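Local structure of Lmo2470 protein (Listeria monocytogenes EGD-e, 5HL3) at residues 114-119 with 128-133; 137-142 with 162-167; 156-161 with 180-185. The protein is a leucine-rich-repeat internalin that binds calcium, interacts with the host protein afadin and facilitates crossing of the basement membrane by the bacterium. One frame throughout, in Å; residues are numbered along the deposited sequence. Where two conformers were deposited one is given.

Contact 1 (114-119 with 128-133)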
ATOM      1  N   LEU A 114      -5.019  15.170   6.535  1.00 12.61           N
ATOM      2  CA  LEU A 114      -5.559  14.666   7.799  1.00 12.50           C
ATOM      3  C   LEU A 114      -4.453  14.274   8.751  1.00 12.49           C
ATOM      4  O   LEU A 114      -3.434  13.749   8.316  1.00 12.43           O
ATOM      5  CB  LEU A 114      -6.410  13.392   7.592  1.00 12.23           C
ATOM      6  CG  LEU A 114      -7.727  13.555   6.820  1.00 12.23           C
ATOM      7  CD1 LEU A 114      -8.323  12.180   6.612  1.00 12.00           C
ATOM      8  CD2 LEU A 114      -8.710  14.478   7.548  1.00 12.39           C
ATOM      9  N   SER A 115      -4.627  14.542  10.045  0.50 12.58           N
ATOM     10  CA  SER A 115      -3.720  14.014  11.067  0.50 12.59           C
ATOM     11  C   SER A 115      -4.398  12.867  11.809  0.50 12.39           C
ATOM     12  O   SER A 115      -5.629  12.814  11.873  0.50 12.33           O
ATOM     13  CB  SER A 115      -3.256  15.103  12.043  0.50 12.90           C
ATOM     14  OG  SER A 115      -4.361  15.761  12.657  0.50 13.01           O
ATOM     15  N   LEU A 116      -3.572  11.971  12.358  1.00 12.33           N
ATOM     16  CA  LEU A 116      -4.014  10.803  13.097  1.00 12.20           C
ATOM     17  C   LEU A 116      -3.559  10.937  14.546  1.00 12.40           C
ATOM     18  O   LEU A 116      -2.406  10.652  14.864  1.00 12.47           O
ATOM     19  CB  LEU A 116      -3.501   9.498  12.463  1.00 11.99           C
ATOM     20  CG  LEU A 116      -3.871   8.214  13.222  1.00 11.90           C
ATOM     21  CD1 LEU A 116      -5.336   8.142  13.628  1.00 11.88           C
ATOM     22  CD2 LEU A 116      -3.490   6.997  12.399  1.00 11.72           C
ATOM     23  N   PRO A 117      -4.454  11.374  15.437  1.00 12.51           N
ATOM     24  CA  PRO A 117      -4.106  11.474  16.846  1.00 12.73           C
ATOM     25  C   PRO A 117      -3.791  10.136  17.484  1.00 12.67           C
ATOM     26  O   PRO A 117      -4.244   9.101  17.011  1.00 12.45           O
ATOM     27  CB  PRO A 117      -5.398  12.031  17.493  1.00 12.83           C
ATOM     28  CG  PRO A 117      -6.130  12.651  16.433  1.00 12.74           C
ATOM     29  CD  PRO A 117      -5.791  11.931  15.183  1.00 12.49           C
ATOM     30  N   ASN A 118      -3.045  10.177  18.588  1.00 12.91           N
ATOM     31  CA  ASN A 118      -2.833   8.984  19.392  1.00 12.93           C
ATOM     32  C   ASN A 118      -4.080   8.859  20.301  1.00 13.00           C
ATOM     33  O   ASN A 118      -4.023   9.114  21.500  1.00 13.27           O
ATOM     34  CB  ASN A 118      -1.532   9.148  20.168  1.00 13.20           C
ATOM     35  CG  ASN A 118      -1.194   7.939  21.007  1.00 13.28           C
ATOM     36  OD1 ASN A 118      -1.644   6.824  20.738  1.00 13.09           O
ATOM     37  ND2 ASN A 118      -0.431   8.176  22.077  1.00 13.61           N
ATOM     38  N   TYR A 119      -5.180   8.420  19.710  1.00 12.78           N
ATOM     39  CA  TYR A 119      -6.476   8.424  20.397  1.00 12.85           C
ATOM     40  C   TYR A 119      -6.419   7.679  21.714  1.00 13.06           C
ATOM     41  O   TYR A 119      -5.937   6.533  21.771  1.00 13.01           O
ATOM     42  CB  TYR A 119      -7.554   7.765  19.528  1.00 12.61           C
ATOM     43  CG  TYR A 119      -7.965   8.576  18.317  1.00 12.46           C
ATOM     44  CD1 TYR A 119      -8.639   9.788  18.461  1.00 12.59           C
ATOM     45  CD2 TYR A 119      -7.715   8.126  17.046  1.00 12.24           C
ATOM     46  CE1 TYR A 119      -9.036  10.536  17.361  1.00 12.50           C
ATOM     47  CE2 TYR A 119      -8.125   8.847  15.936  1.00 12.15           C
ATOM     48  CZ  TYR A 119      -8.755  10.053  16.106  1.00 12.28           C
ATOM     49  OH  TYR A 119      -9.124  10.773  14.987  1.00 12.23           O
ATOM     50  N   ILE A 128      -9.408   1.610  11.345  1.00 11.37           N
ATOM     51  CA  ILE A 128      -9.241   3.012  10.943  1.00 11.34           C
ATOM     52  C   ILE A 128      -8.904   3.044   9.453  1.00 11.25           C
ATOM     53  O   ILE A 128      -8.015   2.335   9.011  1.00 11.19           O
ATOM     54  CB  ILE A 128      -8.154   3.727  11.737  1.00 11.40           C
ATOM     55  CG1 ILE A 128      -8.521   3.784  13.244  1.00 11.54           C
ATOM     56  CG2 ILE A 128      -7.923   5.123  11.149  1.00 11.41           C
ATOM     57  CD1 ILE A 128      -7.424   4.372  14.093  1.00 11.64           C
ATOM     58  N   THR A 129      -9.636   3.856   8.693  1.00 11.26           N
ATOM     59  CA  THR A 129      -9.407   4.056   7.250  1.00 11.22           C
ATOM     60  C   THR A 129      -9.280   5.532   6.939  1.00 11.29           C
ATOM     61  O   THR A 129     -10.197   6.305   7.232  1.00 11.37           O
ATOM     62  CB  THR A 129     -10.561   3.514   6.404  1.00 11.25           C
ATOM     63  OG1 THR A 129     -10.769   2.128   6.689  1.00 11.23           O
ATOM     64  CG2 THR A 129     -10.297   3.664   4.905  1.00 11.24           C
HETATM   65  N   MSE A 130      -8.148   5.911   6.339  1.00 11.28           N
HETATM   66  CA  MSE A 130      -7.911   7.328   5.977  1.00 11.39           C
HETATM   67  C   MSE A 130      -7.310   7.444   4.595  1.00 11.40           C
HETATM   68  O   MSE A 130      -6.898   8.535   4.183  1.00 11.53           O
HETATM   69  CB  MSE A 130      -6.958   7.944   6.973  1.00 12.28           C
HETATM   70  CG  MSE A 130      -7.547   7.994   8.395  1.00 13.25           C
HETATM   71 SE   MSE A 130      -6.252   8.581   9.739  1.00 17.13          SE
HETATM   72  CE  MSE A 130      -6.468  10.378   9.401  1.00 16.65           C
ATOM     73  N   SER A 131      -7.296   6.350   3.855  1.00 11.32           N
ATOM     74  CA  SER A 131      -6.679   6.298   2.522  1.00 11.35           C
ATOM     75  C   SER A 131      -7.101   7.422   1.582  1.00 11.51           C
ATOM     76  O   SER A 131      -8.263   7.789   1.477  1.00 11.58           O
ATOM     77  CB  SER A 131      -7.012   4.985   1.862  1.00 11.28           C
ATOM     78  OG  SER A 131      -6.564   3.902   2.668  1.00 11.17           O
ATOM     79  N   GLY A 132      -6.098   7.956   0.873  1.00 11.60           N
ATOM     80  CA  GLY A 132      -6.303   9.003  -0.166  1.00 11.81           C
ATOM     81  C   GLY A 132      -6.055  10.410   0.314  1.00 11.97           C
ATOM     82  O   GLY A 132      -6.061  11.332  -0.463  1.00 12.18           O
ATOM     83  N   ASN A 133      -5.845  10.564   1.608  1.00 11.91           N
ATOM     84  CA  ASN A 133      -5.653  11.865   2.231  1.00 12.08           C
ATOM     85  C   ASN A 133      -4.204  12.031   2.676  1.00 12.12           C
ATOM     86  O   ASN A 133      -3.585  11.087   3.173  1.00 11.96           O
ATOM     87  CB  ASN A 133      -6.636  11.967   3.387  1.00 12.04           C
ATOM     88  CG  ASN A 133      -8.077  11.847   2.910  1.00 12.04           C
ATOM     89  OD1 ASN A 133      -8.558  12.711   2.201  1.00 12.23           O
ATOM     90  ND2 ASN A 133      -8.753  10.754   3.262  1.00 11.87           N
TER

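Contact 2 (137-142 with 162-167). With CA (calcium ion), chain E; CA (calcium ion), chain F.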
ATOM      1  N   GLY A 137       2.062  15.034   9.560  1.00 13.30           N
ATOM      2  CA  GLY A 137       2.925  14.456  10.591  1.00 13.42           C
ATOM      3  C   GLY A 137       3.147  12.967  10.419  1.00 13.20           C
ATOM      4  O   GLY A 137       3.281  12.471   9.307  1.00 13.34           O
ATOM      5  N   SER A 138       3.270  12.267  11.537  1.00 13.29           N
ATOM      6  CA  SER A 138       3.593  10.832  11.556  1.00 13.11           C
ATOM      7  C   SER A 138       2.435   9.996  12.054  1.00 12.68           C
ATOM      8  O   SER A 138       1.487  10.500  12.656  1.00 12.76           O
ATOM      9  CB  SER A 138       4.796  10.583  12.473  1.00 13.53           C
ATOM     10  OG  SER A 138       5.948  11.229  11.991  1.00 14.21           O
ATOM     11  N   ILE A 139       2.487   8.713  11.762  1.00 12.32           N
ATOM     12  CA  ILE A 139       1.558   7.763  12.356  1.00 12.16           C
ATOM     13  C   ILE A 139       2.048   7.555  13.790  1.00 12.35           C
ATOM     14  O   ILE A 139       3.213   7.197  13.989  1.00 12.47           O
ATOM     15  CB  ILE A 139       1.578   6.380  11.645  1.00 11.98           C
ATOM     16  CG1 ILE A 139       1.268   6.534  10.145  1.00 12.00           C
ATOM     17  CG2 ILE A 139       0.588   5.391  12.310  1.00 11.89           C
ATOM     18  CD1 ILE A 139       1.507   5.262   9.354  1.00 12.05           C
ATOM     19  N   PRO A 140       1.186   7.774  14.801  1.00 12.42           N
ATOM     20  CA  PRO A 140       1.647   7.560  16.191  1.00 12.65           C
ATOM     21  C   PRO A 140       1.925   6.100  16.512  1.00 12.58           C
ATOM     22  O   PRO A 140       1.322   5.188  15.903  1.00 12.35           O
ATOM     23  CB  PRO A 140       0.467   8.051  17.051  1.00 12.71           C
ATOM     24  CG  PRO A 140      -0.658   8.222  16.164  1.00 12.49           C
ATOM     25  CD  PRO A 140      -0.216   8.235  14.737  1.00 12.33           C
ATOM     26  N   ASP A 141       2.831   5.865  17.476  1.00 12.83           N
ATOM     27  CA  ASP A 141       3.009   4.528  18.030  1.00 12.85           C
ATOM     28  C   ASP A 141       1.861   4.406  19.067  1.00 12.92           C
ATOM     29  O   ASP A 141       2.030   4.695  20.232  1.00 13.20           O
ATOM     30  CB  ASP A 141       4.394   4.385  18.652  1.00 13.14           C
ATOM     31  CG  ASP A 141       4.699   2.973  19.108  1.00 13.19           C
ATOM     32  OD1 ASP A 141       3.981   2.030  18.723  1.00 12.98           O
ATOM     33  OD2 ASP A 141       5.674   2.822  19.889  1.00 14.05           O
ATOM     34  N   PHE A 142       0.705   3.980  18.577  1.00 12.68           N
ATOM     35  CA  PHE A 142      -0.541   4.021  19.353  1.00 12.72           C
ATOM     36  C   PHE A 142      -0.398   3.426  20.732  1.00 13.00           C
ATOM     37  O   PHE A 142       0.122   2.323  20.874  1.00 13.05           O
ATOM     38  CB  PHE A 142      -1.653   3.243  18.658  1.00 12.48           C
ATOM     39  CG  PHE A 142      -1.829   3.584  17.203  1.00 12.22           C
ATOM     40  CD1 PHE A 142      -2.430   4.785  16.799  1.00 12.17           C
ATOM     41  CD2 PHE A 142      -1.404   2.682  16.221  1.00 12.05           C
ATOM     42  CE1 PHE A 142      -2.565   5.060  15.455  1.00 11.98           C
ATOM     43  CE2 PHE A 142      -1.572   2.942  14.890  1.00 11.86           C
ATOM     44  CZ  PHE A 142      -2.149   4.126  14.516  1.00 11.82           C
ATOM     45  N   GLU A 162       7.974   8.278   9.132  1.00 12.95           N
ATOM     46  CA  GLU A 162       6.635   8.531   9.688  1.00 12.64           C
ATOM     47  C   GLU A 162       5.927   7.261  10.134  1.00 12.40           C
ATOM     48  O   GLU A 162       4.792   7.326  10.622  1.00 12.30           O
ATOM     49  CB  GLU A 162       5.787   9.251   8.608  1.00 12.55           C
ATOM     50  CG  GLU A 162       6.294  10.656   8.280  1.00 12.84           C
ATOM     51  CD  GLU A 162       5.713  11.298   7.027  1.00 12.82           C
ATOM     52  OE1 GLU A 162       5.013  10.604   6.255  1.00 12.57           O
ATOM     53  OE2 GLU A 162       6.019  12.506   6.816  1.00 13.33           O
ATOM     54  N   LEU A 163       6.595   6.110  10.011  1.00 12.34           N
ATOM     55  CA  LEU A 163       6.002   4.789  10.282  1.00 12.14           C
ATOM     56  C   LEU A 163       6.742   4.069  11.409  1.00 12.30           C
ATOM     57  O   LEU A 163       7.880   3.596  11.213  1.00 12.40           O
ATOM     58  CB  LEU A 163       6.054   3.940   9.004  1.00 11.96           C
ATOM     59  CG  LEU A 163       5.595   2.484   9.119  1.00 11.85           C
ATOM     60  CD1 LEU A 163       4.181   2.374   9.553  1.00 11.78           C
ATOM     61  CD2 LEU A 163       5.821   1.790   7.801  1.00 11.77           C
ATOM     62  N   PRO A 164       6.148   4.002  12.595  1.00 12.35           N
ATOM     63  CA  PRO A 164       6.845   3.340  13.706  1.00 12.55           C
ATOM     64  C   PRO A 164       6.777   1.823  13.671  1.00 12.44           C
ATOM     65  O   PRO A 164       5.986   1.246  12.959  1.00 12.21           O
ATOM     66  CB  PRO A 164       6.122   3.869  14.940  1.00 12.67           C
ATOM     67  CG  PRO A 164       4.792   4.219  14.485  1.00 12.45           C
ATOM     68  CD  PRO A 164       4.857   4.548  13.006  1.00 12.28           C
ATOM     69  N   ASN A 165       7.642   1.184  14.452  1.00 12.66           N
ATOM     70  CA  ASN A 165       7.632  -0.251  14.623  1.00 12.64           C
ATOM     71  C   ASN A 165       6.663  -0.512  15.770  1.00 12.70           C
ATOM     72  O   ASN A 165       7.035  -0.665  16.928  1.00 12.96           O
ATOM     73  CB  ASN A 165       9.063  -0.727  14.905  1.00 12.89           C
ATOM     74  CG  ASN A 165       9.217  -2.211  14.707  1.00 12.86           C
ATOM     75  OD1 ASN A 165       8.303  -2.976  14.939  1.00 12.78           O
ATOM     76  ND2 ASN A 165      10.380  -2.623  14.253  1.00 12.97           N
ATOM     77  N   PHE A 166       5.380  -0.557  15.408  1.00 12.47           N
ATOM     78  CA  PHE A 166       4.272  -0.500  16.403  1.00 12.52           C
ATOM     79  C   PHE A 166       4.433  -1.400  17.614  1.00 12.77           C
ATOM     80  O   PHE A 166       4.502  -2.612  17.481  1.00 12.78           O
ATOM     81  CB  PHE A 166       2.936  -0.838  15.749  1.00 12.27           C
ATOM     82  CG  PHE A 166       2.568   0.043  14.594  1.00 12.05           C
ATOM     83  CD1 PHE A 166       2.107   1.333  14.810  1.00 12.07           C
ATOM     84  CD2 PHE A 166       2.633  -0.435  13.291  1.00 11.87           C
ATOM     85  CE1 PHE A 166       1.737   2.152  13.749  1.00 11.91           C
ATOM     86  CE2 PHE A 166       2.251   0.394  12.224  1.00 11.71           C
ATOM     87  CZ  PHE A 166       1.809   1.680  12.460  1.00 11.73           C
ATOM     88  N   ASN A 167       4.402  -0.810  18.813  1.00 13.01           N
ATOM     89  CA  ASN A 167       4.603  -1.586  20.034  1.00 13.31           C
ATOM     90  C   ASN A 167       3.381  -2.100  20.757  1.00 13.36           C
ATOM     91  O   ASN A 167       3.493  -3.053  21.490  1.00 13.58           O
ATOM     92  CB  ASN A 167       5.420  -0.747  21.033  1.00 13.64           C
ATOM     93  CG  ASN A 167       6.873  -0.641  20.630  1.00 13.75           C
ATOM     94  OD1 ASN A 167       7.592  -1.613  20.725  1.00 13.88           O
ATOM     95  ND2 ASN A 167       7.294   0.512  20.104  1.00 13.70           N
TER
HETATM   96 CA    CA E 404       4.381  12.530   4.839  1.00 12.28          CA
HETATM   97 CA    CA F 405       9.056  -3.411  20.284  1.00 10.91          CA
HETATM   98  O   HOH W   1       3.351  13.531   6.793  1.00 15.29           O
HETATM   99  O   HOH W   2       9.040  -2.208  18.155  1.00 13.43           O
HETATM  100  O   HOH W   3       6.564  12.464   3.871  1.00 16.85           O
HETATM  101  O   HOH W   4       4.551  14.758   4.288  1.00 23.10           O
HETATM  102  O   HOH W   5       2.112  12.716   4.300  1.00 16.99           O

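Contact 3 (156-161 with 180-185). With CA (calcium ion), chain E.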
HETATM    1  N   MSE A 156      -1.165   8.327   1.088  1.00 11.73           N
HETATM    2  CA  MSE A 156      -1.151   9.388   2.088  1.00 11.84           C
HETATM    3  C   MSE A 156       0.166  10.110   2.177  1.00 12.02           C
HETATM    4  O   MSE A 156       0.373  10.878   3.106  1.00 12.14           O
HETATM    5  CB  MSE A 156      -1.489   8.829   3.493  1.00 11.70           C
HETATM    6  CG  MSE A 156      -2.865   8.141   3.546  1.00 11.60           C
HETATM    7 SE   MSE A 156      -3.394   7.711   5.378  1.00 12.11          SE
HETATM    8  CE  MSE A 156      -3.934   9.502   5.911  1.00 12.10           C
ATOM      9  N   LEU A 157       1.048   9.911   1.186  1.00 12.09           N
ATOM     10  CA  LEU A 157       2.416  10.470   1.202  1.00 12.30           C
ATOM     11  C   LEU A 157       3.201  10.120   2.486  1.00 12.27           C
ATOM     12  O   LEU A 157       3.889  10.969   3.067  1.00 12.48           O
ATOM     13  CB  LEU A 157       2.393  11.957   0.895  1.00 12.70           C
ATOM     14  CG  LEU A 157       1.972  12.268  -0.550  1.00 13.16           C
ATOM     15  CD1 LEU A 157       1.773  13.758  -0.668  1.00 13.72           C
ATOM     16  CD2 LEU A 157       2.978  11.791  -1.560  1.00 13.44           C
ATOM     17  N   ILE A 158       3.101   8.856   2.899  1.00 12.04           N
ATOM     18  CA  ILE A 158       3.814   8.402   4.070  1.00 12.03           C
ATOM     19  C   ILE A 158       5.238   7.997   3.676  1.00 12.13           C
ATOM     20  O   ILE A 158       5.427   7.223   2.740  1.00 12.04           O
ATOM     21  CB  ILE A 158       3.079   7.229   4.728  1.00 11.80           C
ATOM     22  CG1 ILE A 158       1.737   7.742   5.260  1.00 11.75           C
ATOM     23  CG2 ILE A 158       3.911   6.652   5.888  1.00 11.83           C
ATOM     24  CD1 ILE A 158       0.757   6.665   5.661  1.00 11.55           C
ATOM     25  N   THR A 159       6.220   8.547   4.394  1.00 12.34           N
ATOM     26  CA  THR A 159       7.641   8.181   4.243  1.00 12.47           C
ATOM     27  C   THR A 159       8.053   7.314   5.433  1.00 12.42           C
ATOM     28  O   THR A 159       7.345   7.240   6.457  1.00 12.35           O
ATOM     29  CB  THR A 159       8.545   9.416   4.061  1.00 12.81           C
ATOM     30  OG1 THR A 159       8.197  10.406   5.040  1.00 12.96           O
ATOM     31  CG2 THR A 159       8.340   9.997   2.657  1.00 12.89           C
ATOM     32  N   SER A 160       9.202   6.655   5.327  1.00 12.50           N
ATOM     33  CA  SER A 160       9.609   5.683   6.350  1.00 12.48           C
ATOM     34  C   SER A 160       9.868   6.297   7.739  1.00 12.93           C
ATOM     35  O   SER A 160       9.663   5.636   8.757  1.00 12.99           O
ATOM     36  CB  SER A 160      10.795   4.861   5.851  1.00 12.55           C
ATOM     37  OG  SER A 160      10.413   4.130   4.701  1.00 12.35           O
ATOM     38  N   ASP A 161      10.233   7.574   7.777  1.00 13.57           N
ATOM     39  CA  ASP A 161      10.427   8.262   9.051  1.00 14.30           C
ATOM     40  C   ASP A 161       9.100   8.511   9.805  1.00 13.78           C
ATOM     41  O   ASP A 161       9.109   8.895  10.963  1.00 14.43           O
ATOM     42  CB  ASP A 161      11.154   9.604   8.832  1.00 15.52           C
ATOM     43  CG  ASP A 161      10.354  10.563   7.936  1.00 16.47           C
ATOM     44  OD1 ASP A 161       9.986  10.151   6.843  1.00 18.59           O
ATOM     45  OD2 ASP A 161      10.055  11.724   8.308  1.00 19.41           O
ATOM     46  N   ASN A 180       2.426   4.796  -1.196  1.00 11.63           N
ATOM     47  CA  ASN A 180       3.117   5.780  -0.346  1.00 11.73           C
ATOM     48  C   ASN A 180       4.532   5.959  -0.863  1.00 11.90           C
ATOM     49  O   ASN A 180       4.804   5.638  -2.013  1.00 11.98           O
ATOM     50  CB  ASN A 180       2.995   5.382   1.138  1.00 11.62           C
ATOM     51  CG  ASN A 180       1.634   5.700   1.709  1.00 11.53           C
ATOM     52  OD1 ASN A 180       1.225   6.870   1.715  1.00 11.64           O
ATOM     53  ND2 ASN A 180       0.928   4.684   2.167  1.00 11.38           N
ATOM     54  N   GLN A 181       5.408   6.529  -0.036  1.00 12.37           N
ATOM     55  CA  GLN A 181       6.796   6.815  -0.436  1.00 13.08           C
ATOM     56  C   GLN A 181       7.763   6.107   0.515  1.00 12.49           C
ATOM     57  O   GLN A 181       8.825   6.635   0.842  1.00 12.65           O
ATOM     58  CB  GLN A 181       7.034   8.340  -0.463  1.00 14.74           C
ATOM     59  CG  GLN A 181       6.161   9.009  -1.520  1.00 16.79           C
ATOM     60  CD  GLN A 181       6.501  10.460  -1.909  1.00 20.17           C
ATOM     61  OE1 GLN A 181       5.822  11.035  -2.783  1.00 24.36           O
ATOM     62  NE2 GLN A 181       7.520  11.032  -1.323  1.00 22.31           N
ATOM     63  N   LEU A 182       7.423   4.902   0.933  1.00 12.01           N
ATOM     64  CA  LEU A 182       8.297   4.156   1.847  1.00 12.02           C
ATOM     65  C   LEU A 182       9.527   3.668   1.104  1.00 12.14           C
ATOM     66  O   LEU A 182       9.425   3.036   0.052  1.00 12.08           O
ATOM     67  CB  LEU A 182       7.550   2.961   2.423  1.00 11.80           C
ATOM     68  CG  LEU A 182       6.335   3.290   3.295  1.00 11.69           C
ATOM     69  CD1 LEU A 182       5.555   2.023   3.570  1.00 11.52           C
ATOM     70  CD2 LEU A 182       6.767   3.960   4.599  1.00 11.82           C
ATOM     71  N   THR A 183      10.682   3.942   1.681  1.00 12.33           N
ATOM     72  CA  THR A 183      11.974   3.467   1.164  1.00 12.48           C
ATOM     73  C   THR A 183      12.462   2.251   1.946  1.00 12.44           C
ATOM     74  O   THR A 183      13.205   1.419   1.403  1.00 12.74           O
ATOM     75  CB  THR A 183      13.050   4.570   1.194  1.00 12.80           C
ATOM     76  OG1 THR A 183      13.058   5.184   2.489  1.00 13.15           O
ATOM     77  CG2 THR A 183      12.757   5.618   0.139  1.00 12.92           C
ATOM     78  N   THR A 184      12.059   2.153   3.208  1.00 12.38           N
ATOM     79  CA  THR A 184      12.287   0.989   4.053  1.00 12.35           C
ATOM     80  C   THR A 184      10.982   0.651   4.768  1.00 12.14           C
ATOM     81  O   THR A 184      10.084   1.503   4.928  1.00 12.07           O
ATOM     82  CB  THR A 184      13.386   1.208   5.120  1.00 12.64           C
ATOM     83  OG1 THR A 184      13.070   2.317   5.958  1.00 13.10           O
ATOM     84  CG2 THR A 184      14.761   1.460   4.450  1.00 12.94           C
ATOM     85  N   ILE A 185      10.884  -0.588   5.227  1.00 12.08           N
ATOM     86  CA  ILE A 185       9.760  -1.044   6.055  1.00 11.95           C
ATOM     87  C   ILE A 185      10.354  -1.618   7.353  1.00 12.11           C
ATOM     88  O   ILE A 185      11.395  -2.290   7.315  1.00 12.25           O
ATOM     89  CB  ILE A 185       8.916  -2.087   5.265  1.00 11.77           C
ATOM     90  CG1 ILE A 185       7.629  -2.425   5.995  1.00 11.66           C
ATOM     91  CG2 ILE A 185       9.665  -3.339   4.930  1.00 11.84           C
ATOM     92  CD1 ILE A 185       6.554  -1.369   5.943  1.00 11.62           C
TER
HETATM   93 CA    CA E 404       4.381  12.530   4.839  1.00 12.28          CA
HETATM   94  O   HOH W   5       2.112  12.716   4.300  1.00 16.99           O
HETATM   95  O   HOH W   3       6.564  12.464   3.871  1.00 16.85           O
HETATM   96  O   HOH W   6      10.743   6.956   2.883  1.00 15.00           O
HETATM   97  O   HOH W   4       4.551  14.758   4.288  1.00 23.10           O
HETATM   98  O   HOH W   1       3.351  13.531   6.793  1.00 15.29           O

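Contact 1 (114-119 with 128-133)
The selenomethionine M130 meets L114 and L116 here in an almost purely apolar contact, an example of how successive leucine-rich-repeat coils share one apolar core. No hydrogen bond links 114-119 to 128-133; 307 Å² is buried between them, and the contacts made are largely apolar. M130 does most of the work. Its chain runs extended to SE and then bends (chi3 82°), which turns the terminal CE up to CB of L114 at 3.5 Å and close to the backbone O of S115. The selenium itself lies against L116, 4.0 Å from its CB and about as far from both methyls, the two side chains crossing at a slant. Beyond it, CD1 of L116 faces CD1 of I128 at 4.3 Å.

At the other end of the contact, CD1 of L114 rests on the CB of N133 at 3.6 Å and also touches its amide.

Within 128-133, N133 ND2 donates to M130 O at 3.0 Å, from well above the carbonyl plane, across a type II turn whose third residue is G132; it also donates to A104 O.

I128 and T129 belong to strand 127-129 of the parallel sheet, between strands 100-103 and 150-152: L114 and Y119 pack on strand 100-103, while I128 reaches L151 of the next strand.

Contact 2 (137-142 with 162-167)
D141 and N167 illustrate how successive repeat coils can be fastened by a side chain gripping both the backbone and the side-chain amide of a residue in the next coil. With CG anti to the backbone N (chi1 -174°), the D141 side chain reaches along the adjacent coil. Its CB packs against CB of P164 at 4.1 Å. Past CG the carboxylate divides its work: OD1 takes the backbone N-H of N167 through its syn lone pair, 2.9 Å from N167 N and nearly straight at 172°. OD2 accepts from N167 ND2 at 2.8 Å, again on the syn side but somewhat out of the carboxylate plane. The two flat groups are turned 52° against each other, although the carboxylate oxygen stays in the plane of the amide.

Further back, I139 N donates to E162 O at 2.9 Å. I139 CG2 meets the edge of the F166 ring, while its CD1 lies beside CD1 of L163. The rings of F142 and F166 are nearly parallel but slid apart with little overlap. The carbonyl O of P140 stands over the centre of the F142 ring.

Calcium lies at both ends. E162 binds one ion with both carboxylate oxygens, its OE1 also accepting from T159 N; L157 O is a further ligand, and a water on that ion donates to G137 O. N167 OD1 binds another, shared with Q189 and N190. Because one amide gives its oxygen to calcium and its nitrogen to D141, the metal would be expected to polarise N167 and strengthen its N-H donation.

Contact 3 (156-161 with 180-185)
The row of inward-turned asparagines that runs through a leucine-rich-repeat solenoid is exemplified by N180, which sits at the turn after strand 174-176 and spends its side chain on the backbone of the preceding coil. Its OD1 accepts two N-H groups, M156 N at 2.9 Å and I158 N at 3.0 Å, which arrive from opposite faces of the amide plane. The bond from I158 is the straighter at hydrogen (169°), yet its donor stands well above the carbonyl plane; that from M156 is tilted less. On the other side of the amide, ND2 donates to L177 O and M153 O, so both polar ends of this buried group are satisfied and its rotation is fixed. The backbone adds Q181 N to I158 O at 2.9 Å. One step on, L182 N bonds to N202 OD1, continuing the same pattern into the following coil.

Apolar groups line up beside these bonds. I158 and L182 lie side by side, CG2 of the former 4.1 Å from CD2 of the latter, and T159 CG2 leans on CB of Q181.

L157 O binds a calcium ion at 2.4 Å; E162 supplies both carboxylate oxygens and four waters join them. One of these waters donates to T159 OG1, whose hydroxyl in turn donates to D161 OD1.

At the far end S160 grips T183 and T184. With OG beside its own backbone N (chi1 -62°), the hydroxyl faces 180-185 and accepts from T183 N. A separate water accepts from S160 N and donates to Q181 O. The S160 hydroxyl donates to T184 O at 2.7 Å, in the carbonyl plane and on a lone pair.

Overall arrangement
The three contacts trace successive coils of one solenoid. Contacts 1 and 2 have centres about 12 Å apart and meet where L116 CD2 touches F142 CE1 at 3.7 Å. Contact 3 lies about 12 Å from contact 2, centre to centre, and interleaves with it along the chain; I139 CD1 and I158 CD1 meet at 4.0 Å. They share one calcium ion, bound by L157 O and E162; N167 of contact 2 binds another. Contacts 1 and 3, with centres about 15 Å apart, touch through N133 O and M156 CG (3.1 Å) and through M130 CB and M156 CE (3.6 Å), while the side chain of N133 lies about 7 Å from a separate calcium ion.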